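Local coordinates for toll-like receptor 13 (Mus musculus, PDB 4Z0C), which recognises and binds bacterial 23S rRNA and signals through MYD88 and TRAF6 to activate NF-kappa-B, cytokine secretion and the inflammatory response, at residues A[590-595]-A[613-618]; A[569-574]-A[580-585]; A[218-223]-A[236-241]. One frame throughout, in Å; residues are numbered along the deposited sequence.

How the interactions relate
All three contacts lie in the leucine-rich-repeat ectodomain and join one repeat to the next: interaction 3 pairs LRR 8 with LRR 9, interaction 2 LRR 22 with LRR 23, and interaction 1 LRR 23 with LRR 24, in that order along the chain. Interactions 1 and 2 are neighbours, with centres 13 Å apart. Thr585 connects them, since its OG1 meets both Ser591 and Asn613, and strand 579-581 is followed, after a short loop, by helix 588-591. Interaction 3 is on the opposite side of the chain's centre, 69 Å from interaction 1 and 65 Å from interaction 2, centre to centre. Repeat-to-repeat packing thus recurs around the solenoid, but RNA is near only interactions 1 and 2.

Interaction 1 of 3, residues A[590-595]-A[613-618]. With nucleotides of chain D.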
loop_
_atom_site.group_PDB
_atom_site.type_symbol
_atom_site.label_atom_id
_atom_site.label_comp_id
_atom_site.label_asym_id
_atom_site.label_seq_id
_atom_site.Cartn_x
_atom_site.Cartn_y
_atom_site.Cartn_z
ATOM N N ARG A 590 -16.014 -3.729 -15.653
ATOM C CA ARG A 590 -15.548 -4.541 -14.537
ATOM C C ARG A 590 -15.262 -3.703 -13.296
ATOM O O ARG A 590 -15.532 -4.152 -12.195
ATOM C CB ARG A 590 -14.296 -5.328 -14.920
ATOM C CG ARG A 590 -14.533 -6.420 -15.954
ATOM C CD ARG A 590 -13.251 -7.191 -16.203
ATOM N NE ARG A 590 -13.070 -7.485 -17.618
ATOM C CZ ARG A 590 -12.151 -6.916 -18.389
ATOM N NH1 ARG A 590 -11.302 -6.046 -17.876
ATOM N NH2 ARG A 590 -12.061 -7.235 -19.670
ATOM N N SER A 591 -14.782 -2.470 -13.471
ATOM C CA SER A 591 -14.294 -1.683 -12.334
ATOM C C SER A 591 -15.185 -0.522 -11.919
ATOM O O SER A 591 -14.962 0.085 -10.864
ATOM C CB SER A 591 -12.889 -1.135 -12.614
ATOM O OG SER A 591 -12.863 -0.292 -13.746
ATOM N N LEU A 592 -16.186 -0.208 -12.741
ATOM C CA LEU A 592 -17.007 0.974 -12.498
ATOM C C LEU A 592 -18.452 0.710 -12.859
ATOM O O LEU A 592 -18.732 0.208 -13.935
ATOM C CB LEU A 592 -16.502 2.137 -13.348
ATOM C CG LEU A 592 -16.577 3.587 -12.845
ATOM C CD1 LEU A 592 -16.731 4.550 -14.030
ATOM C CD2 LEU A 592 -17.637 3.829 -11.788
ATOM N N TYR A 593 -19.358 1.015 -11.940
ATOM C CA TYR A 593 -20.769 1.055 -12.263
ATOM C C TYR A 593 -21.410 2.278 -11.657
ATOM O O TYR A 593 -21.283 2.513 -10.462
ATOM C CB TYR A 593 -21.509 -0.199 -11.793
ATOM C CG TYR A 593 -22.946 -0.226 -12.256
ATOM C CD1 TYR A 593 -23.954 0.406 -11.530
ATOM C CD2 TYR A 593 -23.293 -0.856 -13.442
ATOM C CE1 TYR A 593 -25.270 0.399 -11.975
ATOM C CE2 TYR A 593 -24.599 -0.866 -13.892
ATOM C CZ TYR A 593 -25.579 -0.242 -13.158
ATOM O OH TYR A 593 -26.872 -0.274 -13.623
ATOM N N LEU A 594 -22.128 3.029 -12.488
ATOM C CA LEU A 594 -22.872 4.202 -12.049
ATOM C C LEU A 594 -24.327 4.020 -12.479
ATOM O O LEU A 594 -24.599 3.800 -13.660
ATOM C CB LEU A 594 -22.292 5.479 -12.679
ATOM C CG LEU A 594 -20.791 5.749 -12.514
ATOM C CD1 LEU A 594 -20.351 6.965 -13.317
ATOM C CD2 LEU A 594 -20.441 5.957 -11.063
ATOM N N ASN A 595 -25.248 4.051 -11.517
ATOM C CA ASN A 595 -26.671 3.950 -11.813
ATOM C C ASN A 595 -27.039 5.015 -12.839
ATOM O O ASN A 595 -26.488 6.121 -12.820
ATOM C CB ASN A 595 -27.497 4.117 -10.532
ATOM C CG ASN A 595 -29.009 3.997 -10.766
ATOM O OD1 ASN A 595 -29.623 4.867 -11.394
ATOM N ND2 ASN A 595 -29.616 2.928 -10.238
ATOM N N ASN A 613 -10.724 5.513 -17.121
ATOM C CA ASN A 613 -11.589 4.433 -16.691
ATOM C C ASN A 613 -11.816 3.463 -17.825
ATOM O O ASN A 613 -12.585 2.518 -17.674
ATOM C CB ASN A 613 -12.917 4.976 -16.209
ATOM C CG ASN A 613 -12.847 5.478 -14.805
ATOM O OD1 ASN A 613 -12.341 4.793 -13.932
ATOM N ND2 ASN A 613 -13.331 6.691 -14.577
ATOM N N ASN A 614 -11.151 3.699 -18.957
ATOM C CA ASN A 614 -11.350 2.863 -20.140
ATOM C C ASN A 614 -12.811 2.637 -20.530
ATOM O O ASN A 614 -13.172 1.558 -20.992
ATOM C CB ASN A 614 -10.625 1.525 -19.973
ATOM C CG ASN A 614 -9.208 1.547 -20.518
ATOM O OD1 ASN A 614 -8.785 0.605 -21.185
ATOM N ND2 ASN A 614 -8.481 2.630 -20.269
ATOM N N LEU A 615 -13.643 3.654 -20.330
ATOM C CA LEU A 615 -15.052 3.619 -20.734
ATOM C C LEU A 615 -15.188 3.376 -22.239
ATOM O O LEU A 615 -14.462 3.972 -23.033
ATOM C CB LEU A 615 -15.719 4.951 -20.394
ATOM C CG LEU A 615 -16.517 5.171 -19.101
ATOM C CD1 LEU A 615 -16.193 4.167 -18.013
ATOM C CD2 LEU A 615 -16.336 6.624 -18.601
ATOM N N GLU A 616 -16.137 2.528 -22.631
ATOM C CA GLU A 616 -16.327 2.202 -24.044
ATOM C C GLU A 616 -17.522 2.956 -24.667
ATOM O O GLU A 616 -17.549 3.219 -25.871
ATOM C CB GLU A 616 -16.463 0.681 -24.216
ATOM C CG GLU A 616 -15.541 0.120 -25.286
ATOM C CD GLU A 616 -14.287 -0.508 -24.695
ATOM O OE1 GLU A 616 -14.221 -0.601 -23.455
ATOM O OE2 GLU A 616 -13.358 -0.879 -25.455
ATOM N N SER A 617 -18.480 3.327 -23.824
ATOM C CA SER A 617 -19.694 4.026 -24.238
ATOM C C SER A 617 -20.133 4.934 -23.103
ATOM O O SER A 617 -19.594 4.858 -22.004
ATOM C CB SER A 617 -20.833 3.034 -24.515
ATOM O OG SER A 617 -20.383 1.939 -25.284
ATOM N N LEU A 618 -21.141 5.759 -23.360
ATOM C CA LEU A 618 -21.728 6.604 -22.326
ATOM C C LEU A 618 -23.201 6.237 -22.087
ATOM O O LEU A 618 -23.917 5.883 -23.018
ATOM C CB LEU A 618 -21.590 8.073 -22.727
ATOM C CG LEU A 618 -20.503 8.973 -22.102
ATOM C CD1 LEU A 618 -19.207 8.228 -21.730
ATOM C CD2 LEU A 618 -20.216 10.154 -23.047
ATOM P P A D 9 -15.073 -9.696 -13.382
ATOM O OP1 A D 9 -14.994 -10.500 -14.633
ATOM O OP2 A D 9 -15.711 -8.367 -13.291
ATOM O "O5'" A D 9 -15.785 -10.619 -12.300
ATOM C "C5'" A D 9 -15.972 -10.128 -10.982
ATOM C "C4'" A D 9 -16.360 -11.214 -10.026
ATOM O "O4'" A D 9 -15.196 -12.035 -9.729
ATOM C "C3'" A D 9 -16.893 -10.713 -8.692
ATOM O "O3'" A D 9 -17.983 -11.539 -8.291
ATOM C "C2'" A D 9 -15.697 -10.885 -7.746
ATOM O "O2'" A D 9 -16.044 -11.088 -6.392
ATOM C "C1'" A D 9 -14.985 -12.098 -8.335
ATOM N N9 A D 9 -13.532 -12.105 -8.124
ATOM C C8 A D 9 -12.648 -11.069 -8.344
ATOM N N7 A D 9 -11.391 -11.361 -8.101
ATOM C C5 A D 9 -11.439 -12.694 -7.703
ATOM C C6 A D 9 -10.435 -13.603 -7.295
ATOM N N6 A D 9 -9.132 -13.284 -7.233
ATOM N N1 A D 9 -10.822 -14.868 -6.959
ATOM C C2 A D 9 -12.126 -15.170 -7.026
ATOM N N3 A D 9 -13.152 -14.396 -7.388
ATOM C C4 A D 9 -12.747 -13.163 -7.719
#
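Asn613 meets Leu592 through a side-chain amide that crosses the leucine at about a right angle, with ND2 4.1 Å from Leu592 CD1. This is a packing contact, because the polar ends of the amide are used elsewhere: OD1 is hydrogen-bonded to Thr585 OG1, and ND2 to the carbonyl oxygen of Ile582. With CG anti to the carbonyl carbon (chi1 -81°), the amide lies against the preceding repeat, and bonds at both ends restrict its rotation. Asn614, next along, packs on Asn614 of the second subunit. Leu615 brings the contact back to the apolar side: its CD1 lies 4.0 Å from Leu592 CD1, so one methyl of Leu592 serves both partners. Glu616 then faces the second subunit, where OE1 makes a long, weak ion pair with Lys662.

On the other side of 590-595, Arg590 meets the RNA with its aliphatic part. Arg590 CG comes within 3.5 Å of OP2 of A9 of chain D, and Arg590 CB stands 3.7 Å from the same oxygen. The chain bends at chi3 (-139°), and NH1 forms a salt bridge with Asp587 of its own chain. Tyr593 packs on a cytosine base of the RNA, while its backbone pairs with strand 564-566.

Spacing in the sequence places Asn613 and Leu615 at the asparagine and following leucine of the LxxLxLxxNxL consensus. An asparagine amide bonded to the previous turn, beside a leucine packed inward, is typical of the leucine-rich-repeat solenoid, here next to the RNA and the subunit interface.

Interaction 2 of 3, residues A[569-574]-A[580-585]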
loop_
_atom_site.group_PDB
_atom_site.type_symbol
_atom_site.label_atom_id
_atom_site.label_comp_id
_atom_site.label_asym_id
_atom_site.label_seq_id
_atom_site.Cartn_x
_atom_site.Cartn_y
_atom_site.Cartn_z
ATOM N N HIS A 569 -28.697 5.025 -5.461
ATOM C CA HIS A 569 -28.804 6.484 -5.473
ATOM C C HIS A 569 -27.961 7.121 -4.372
ATOM O O HIS A 569 -28.417 7.996 -3.626
ATOM C CB HIS A 569 -30.264 6.915 -5.408
ATOM C CG HIS A 569 -30.987 6.748 -6.710
ATOM N ND1 HIS A 569 -32.309 6.365 -6.791
ATOM C CD2 HIS A 569 -30.558 6.894 -7.988
ATOM C CE1 HIS A 569 -32.667 6.295 -8.063
ATOM N NE2 HIS A 569 -31.622 6.606 -8.809
ATOM N N GLN A 570 -26.707 6.678 -4.318
ATOM C CA GLN A 570 -25.751 7.051 -3.277
ATOM C C GLN A 570 -25.443 8.543 -3.185
ATOM O O GLN A 570 -25.119 9.028 -2.108
ATOM C CB GLN A 570 -24.454 6.260 -3.456
ATOM C CG GLN A 570 -24.519 4.842 -2.896
ATOM C CD GLN A 570 -24.916 3.765 -3.907
ATOM O OE1 GLN A 570 -25.419 4.043 -5.002
ATOM N NE2 GLN A 570 -24.679 2.509 -3.529
ATOM N N PHE A 571 -25.543 9.268 -4.301
ATOM C CA PHE A 571 -25.217 10.694 -4.303
ATOM C C PHE A 571 -26.392 11.603 -3.941
ATOM O O PHE A 571 -26.229 12.813 -3.861
ATOM C CB PHE A 571 -24.602 11.128 -5.642
ATOM C CG PHE A 571 -23.247 10.533 -5.900
ATOM C CD1 PHE A 571 -22.492 10.009 -4.848
ATOM C CD2 PHE A 571 -22.732 10.477 -7.182
ATOM C CE1 PHE A 571 -21.250 9.443 -5.084
ATOM C CE2 PHE A 571 -21.490 9.911 -7.425
ATOM C CZ PHE A 571 -20.751 9.391 -6.380
ATOM N N ASP A 572 -27.561 11.024 -3.685
ATOM C CA ASP A 572 -28.745 11.830 -3.375
ATOM C C ASP A 572 -28.614 12.820 -2.221
ATOM O O ASP A 572 -29.201 13.904 -2.282
ATOM C CB ASP A 572 -29.984 10.957 -3.187
ATOM C CG ASP A 572 -30.667 10.608 -4.504
ATOM O OD1 ASP A 572 -30.052 10.810 -5.579
ATOM O OD2 ASP A 572 -31.818 10.107 -4.456
ATOM N N PRO A 573 -27.854 12.465 -1.165
ATOM C CA PRO A 573 -27.693 13.447 -0.084
ATOM C C PRO A 573 -26.764 14.604 -0.435
ATOM O O PRO A 573 -26.824 15.622 0.250
ATOM C CB PRO A 573 -27.076 12.617 1.056
ATOM C CG PRO A 573 -27.428 11.194 0.734
ATOM C CD PRO A 573 -27.390 11.124 -0.748
ATOM N N LEU A 574 -25.940 14.452 -1.470
ATOM C CA LEU A 574 -24.882 15.419 -1.780
ATOM C C LEU A 574 -25.339 16.655 -2.559
ATOM O O LEU A 574 -24.825 16.935 -3.643
ATOM C CB LEU A 574 -23.752 14.730 -2.547
ATOM C CG LEU A 574 -23.133 13.479 -1.918
ATOM C CD1 LEU A 574 -21.936 13.032 -2.747
ATOM C CD2 LEU A 574 -22.729 13.720 -0.453
ATOM N N LEU A 580 -16.594 16.294 -8.233
ATOM C CA LEU A 580 -16.597 14.844 -8.076
ATOM C C LEU A 580 -15.519 14.226 -8.958
ATOM O O LEU A 580 -15.456 14.514 -10.143
ATOM C CB LEU A 580 -17.963 14.272 -8.467
ATOM C CG LEU A 580 -18.020 12.748 -8.510
ATOM C CD1 LEU A 580 -17.741 12.246 -7.128
ATOM C CD2 LEU A 580 -19.378 12.261 -8.992
ATOM N N ASP A 581 -14.657 13.395 -8.382
ATOM C CA ASP A 581 -13.672 12.656 -9.174
ATOM C C ASP A 581 -13.751 11.134 -8.932
ATOM O O ASP A 581 -13.581 10.656 -7.809
ATOM C CB ASP A 581 -12.263 13.171 -8.894
ATOM C CG ASP A 581 -11.191 12.472 -9.732
ATOM O OD1 ASP A 581 -10.977 11.252 -9.578
ATOM O OD2 ASP A 581 -10.510 13.151 -10.517
ATOM N N ILE A 582 -14.030 10.393 -10.002
ATOM C CA ILE A 582 -13.987 8.940 -10.003
ATOM C C ILE A 582 -13.151 8.458 -11.182
ATOM O O ILE A 582 -13.640 7.757 -12.088
ATOM C CB ILE A 582 -15.384 8.328 -10.109
ATOM C CG1 ILE A 582 -16.347 9.101 -9.216
ATOM C CG2 ILE A 582 -15.327 6.861 -9.700
ATOM C CD1 ILE A 582 -17.749 8.563 -9.216
ATOM N N SER A 583 -11.887 8.857 -11.166
ATOM C CA SER A 583 -10.966 8.530 -12.239
ATOM C C SER A 583 -10.060 7.388 -11.838
ATOM O O SER A 583 -9.859 7.146 -10.658
ATOM C CB SER A 583 -10.122 9.757 -12.592
ATOM O OG SER A 583 -10.967 10.862 -12.867
ATOM N N GLY A 584 -9.526 6.684 -12.829
ATOM C CA GLY A 584 -8.454 5.738 -12.600
ATOM C C GLY A 584 -8.849 4.336 -12.148
ATOM O O GLY A 584 -8.017 3.647 -11.588
ATOM N N THR A 585 -10.092 3.906 -12.373
ATOM C CA THR A 585 -10.444 2.509 -12.121
ATOM C C THR A 585 -9.890 1.611 -13.227
ATOM O O THR A 585 -9.642 0.435 -13.004
ATOM C CB THR A 585 -11.961 2.289 -11.938
ATOM O OG1 THR A 585 -12.633 2.286 -13.216
ATOM C CG2 THR A 585 -12.545 3.358 -11.018
#
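Phe571 and Leu580 approach from opposite directions and form the tight part of this contact: Phe571 CE2 lies 3.5 Å from Leu580 CD2, and CZ is 4.1 Å from the same methyl. The methyl sits obliquely to the ring. In Leu580, chi1 of 173° carries CG toward the ring, and chi2 of 62° then sets CD2 against it. Ile582 touches more loosely: its CD1 stands at the ring edge, close to the ring plane, 4.2 Å from Phe571 CZ. Leu556 and Leu566 of its own repeat and Leu598, in the loop after strand 592-594, also pack on Phe571, so the ring is buried among apolar groups.

The looser surroundings include polar residues. Behind the ring, at its backbone end, His569 is exposed and Asp572 partly so, within two overlapping type I turns, and neither touches 580-585. On strand 579-581, Asp581 takes no part in the packing and serves the RNA instead: its OD2 accepts a hydrogen bond from N6 of an adenine base. Its OD1 takes the backbone N of Ser583 at 3.0 Å, with an N-H...O angle of 150°, closing an Asx turn. The donor arrives from above the carboxylate plane. This second bond probably helps to hold the carboxylate that meets the base.

Phe571 occupies the phenylalanine position of the Toll-like-receptor repeat consensus, and its burial is consistent with the phenylalanine spine of a leucine-rich-repeat solenoid.

Interaction 3 of 3, residues A[218-223]-A[236-241]; sequences QNVYLK and TVIKLE
Successive turns of the leucine-rich-repeat solenoid meet here, LRR 8 supplying 218-223 and LRR 9 supplying 236-241. Ile238 fills the consensus leucine position two residues after Thr236, which stands where the consensus has asparagine and bonds through OG1 to the carbonyl oxygen of Ala209. The inner part of the contact is apolar: Val220 CG2 touches Ile238 CD1 at 4.0 Å, the two side chains crossing at about a right angle. Ile238 has CG1 anti to the backbone N (chi1 180°) and stays extended to CD1, which is how its tip reaches the valine.

Towards the surface, Gln218 lies across Lys239 at a slant. The nearest pair is Gln218 CG with Lys239 CD, 3.7 Å apart. The lysine is extended throughout, and the methylene groups of both chains do most of the touching; Gln218 NE2 is 3.9 Å from Lys239 NZ. The backbones are close as well, with Gln218 CA 5.4 Å from Lys239 CA, and Val237 and Lys239 both form backbone hydrogen bonds with Ile217.

Strand 220-221 runs parallel to 194-195, whose Leu194 packs against Ile238, while Leu243 covers Val220. Beyond the contact, Leu240 extends the packing onto Thr270 and Leu274 of helix 268-275.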
loop_
_atom_site.group_PDB
_atom_site.type_symbol
_atom_site.label_atom_id
_atom_site.label_comp_id
_atom_site.label_asym_id
_atom_site.label_seq_id
_atom_site.Cartn_x
_atom_site.Cartn_y
_atom_site.Cartn_z
ATOM N N GLN A 218 41.641 35.169 2.698
ATOM C CA GLN A 218 42.233 36.116 3.647
ATOM C C GLN A 218 41.954 37.556 3.245
ATOM O O GLN A 218 41.858 38.455 4.081
ATOM C CB GLN A 218 43.744 35.923 3.685
ATOM C CG GLN A 218 44.226 34.854 4.616
ATOM C CD GLN A 218 45.648 34.432 4.302
ATOM O OE1 GLN A 218 45.894 33.715 3.328
ATOM N NE2 GLN A 218 46.601 34.910 5.105
ATOM N N ASN A 219 41.848 37.754 1.939
ATOM C CA ASN A 219 41.652 39.061 1.336
ATOM C C ASN A 219 40.187 39.494 1.417
ATOM O O ASN A 219 39.418 39.252 0.490
ATOM C CB ASN A 219 42.081 38.960 -0.125
ATOM C CG ASN A 219 42.833 40.168 -0.605
ATOM O OD1 ASN A 219 42.735 41.253 -0.030
ATOM N ND2 ASN A 219 43.595 39.989 -1.676
ATOM N N VAL A 220 39.793 40.141 2.509
ATOM C CA VAL A 220 38.386 40.467 2.724
ATOM C C VAL A 220 38.173 41.954 2.951
ATOM O O VAL A 220 38.827 42.555 3.799
ATOM C CB VAL A 220 37.829 39.748 3.961
ATOM C CG1 VAL A 220 36.345 40.047 4.108
ATOM C CG2 VAL A 220 38.069 38.246 3.871
ATOM N N TYR A 221 37.256 42.556 2.208
ATOM C CA TYR A 221 36.983 43.971 2.391
ATOM C C TYR A 221 35.530 44.292 2.109
ATOM O O TYR A 221 35.088 44.239 0.957
ATOM C CB TYR A 221 37.880 44.819 1.481
ATOM C CG TYR A 221 37.779 46.309 1.746
ATOM C CD1 TYR A 221 38.549 46.911 2.743
ATOM C CD2 TYR A 221 36.919 47.116 1.001
ATOM C CE1 TYR A 221 38.463 48.273 2.993
ATOM C CE2 TYR A 221 36.830 48.485 1.242
ATOM C CZ TYR A 221 37.608 49.056 2.241
ATOM O OH TYR A 221 37.524 50.409 2.491
ATOM N N LEU A 222 34.812 44.694 3.155
ATOM C CA LEU A 222 33.360 44.838 3.070
ATOM C C LEU A 222 32.828 46.225 3.477
ATOM O O LEU A 222 31.613 46.404 3.585
ATOM C CB LEU A 222 32.678 43.752 3.919
ATOM C CG LEU A 222 33.011 42.270 3.660
ATOM C CD1 LEU A 222 32.278 41.396 4.661
ATOM C CD2 LEU A 222 32.692 41.835 2.230
ATOM N N LYS A 223 33.730 47.182 3.727
ATOM C CA LYS A 223 33.369 48.573 4.072
ATOM C C LYS A 223 32.343 49.151 3.123
ATOM O O LYS A 223 31.380 49.828 3.514
ATOM C CB LYS A 223 34.619 49.462 4.022
ATOM C CG LYS A 223 34.351 50.920 3.624
ATOM C CD LYS A 223 34.261 51.846 4.822
ATOM C CE LYS A 223 34.927 53.180 4.523
ATOM N NZ LYS A 223 35.804 53.644 5.639
ATOM N N THR A 236 32.397 28.057 3.743
ATOM C CA THR A 236 33.463 28.854 3.143
ATOM C C THR A 236 34.637 28.957 4.095
ATOM O O THR A 236 34.477 29.389 5.240
ATOM C CB THR A 236 32.989 30.264 2.824
ATOM O OG1 THR A 236 31.914 30.197 1.882
ATOM C CG2 THR A 236 34.127 31.080 2.241
ATOM N N VAL A 237 35.815 28.559 3.628
ATOM C CA VAL A 237 36.986 28.607 4.484
ATOM C C VAL A 237 37.552 30.023 4.488
ATOM O O VAL A 237 38.219 30.442 3.545
ATOM C CB VAL A 237 38.065 27.616 4.029
ATOM C CG1 VAL A 237 38.917 27.191 5.232
ATOM C CG2 VAL A 237 37.419 26.395 3.416
ATOM N N ILE A 238 37.300 30.749 5.569
ATOM C CA ILE A 238 37.689 32.145 5.649
ATOM C C ILE A 238 38.459 32.435 6.938
ATOM O O ILE A 238 38.045 32.040 8.025
ATOM C CB ILE A 238 36.448 33.050 5.572
ATOM C CG1 ILE A 238 36.840 34.517 5.663
ATOM C CG2 ILE A 238 35.447 32.703 6.672
ATOM C CD1 ILE A 238 35.677 35.433 5.437
ATOM N N LYS A 239 39.606 33.086 6.810
ATOM C CA LYS A 239 40.366 33.494 7.985
ATOM C C LYS A 239 39.581 34.587 8.712
ATOM O O LYS A 239 39.645 35.754 8.334
ATOM C CB LYS A 239 41.756 33.997 7.572
ATOM C CG LYS A 239 42.635 34.459 8.725
ATOM C CD LYS A 239 44.065 34.741 8.272
ATOM C CE LYS A 239 44.834 35.560 9.310
ATOM N NZ LYS A 239 46.198 35.922 8.834
ATOM N N LEU A 240 38.849 34.210 9.755
ATOM C CA LEU A 240 37.915 35.130 10.409
ATOM C C LEU A 240 38.538 36.377 11.062
ATOM O O LEU A 240 37.832 37.360 11.303
ATOM C CB LEU A 240 37.034 34.388 11.421
ATOM C CG LEU A 240 35.807 33.704 10.796
ATOM C CD1 LEU A 240 36.013 32.199 10.628
ATOM C CD2 LEU A 240 34.539 34.002 11.574
ATOM N N GLU A 241 39.843 36.348 11.339
ATOM C CA GLU A 241 40.540 37.529 11.861
ATOM C C GLU A 241 40.497 38.700 10.871
ATOM O O GLU A 241 40.470 39.866 11.275
ATOM C CB GLU A 241 41.993 37.200 12.194
ATOM C CG GLU A 241 42.169 36.296 13.401
ATOM C CD GLU A 241 42.105 34.825 13.042
ATOM O OE1 GLU A 241 42.099 34.516 11.832
ATOM O OE2 GLU A 241 42.069 33.978 13.965
#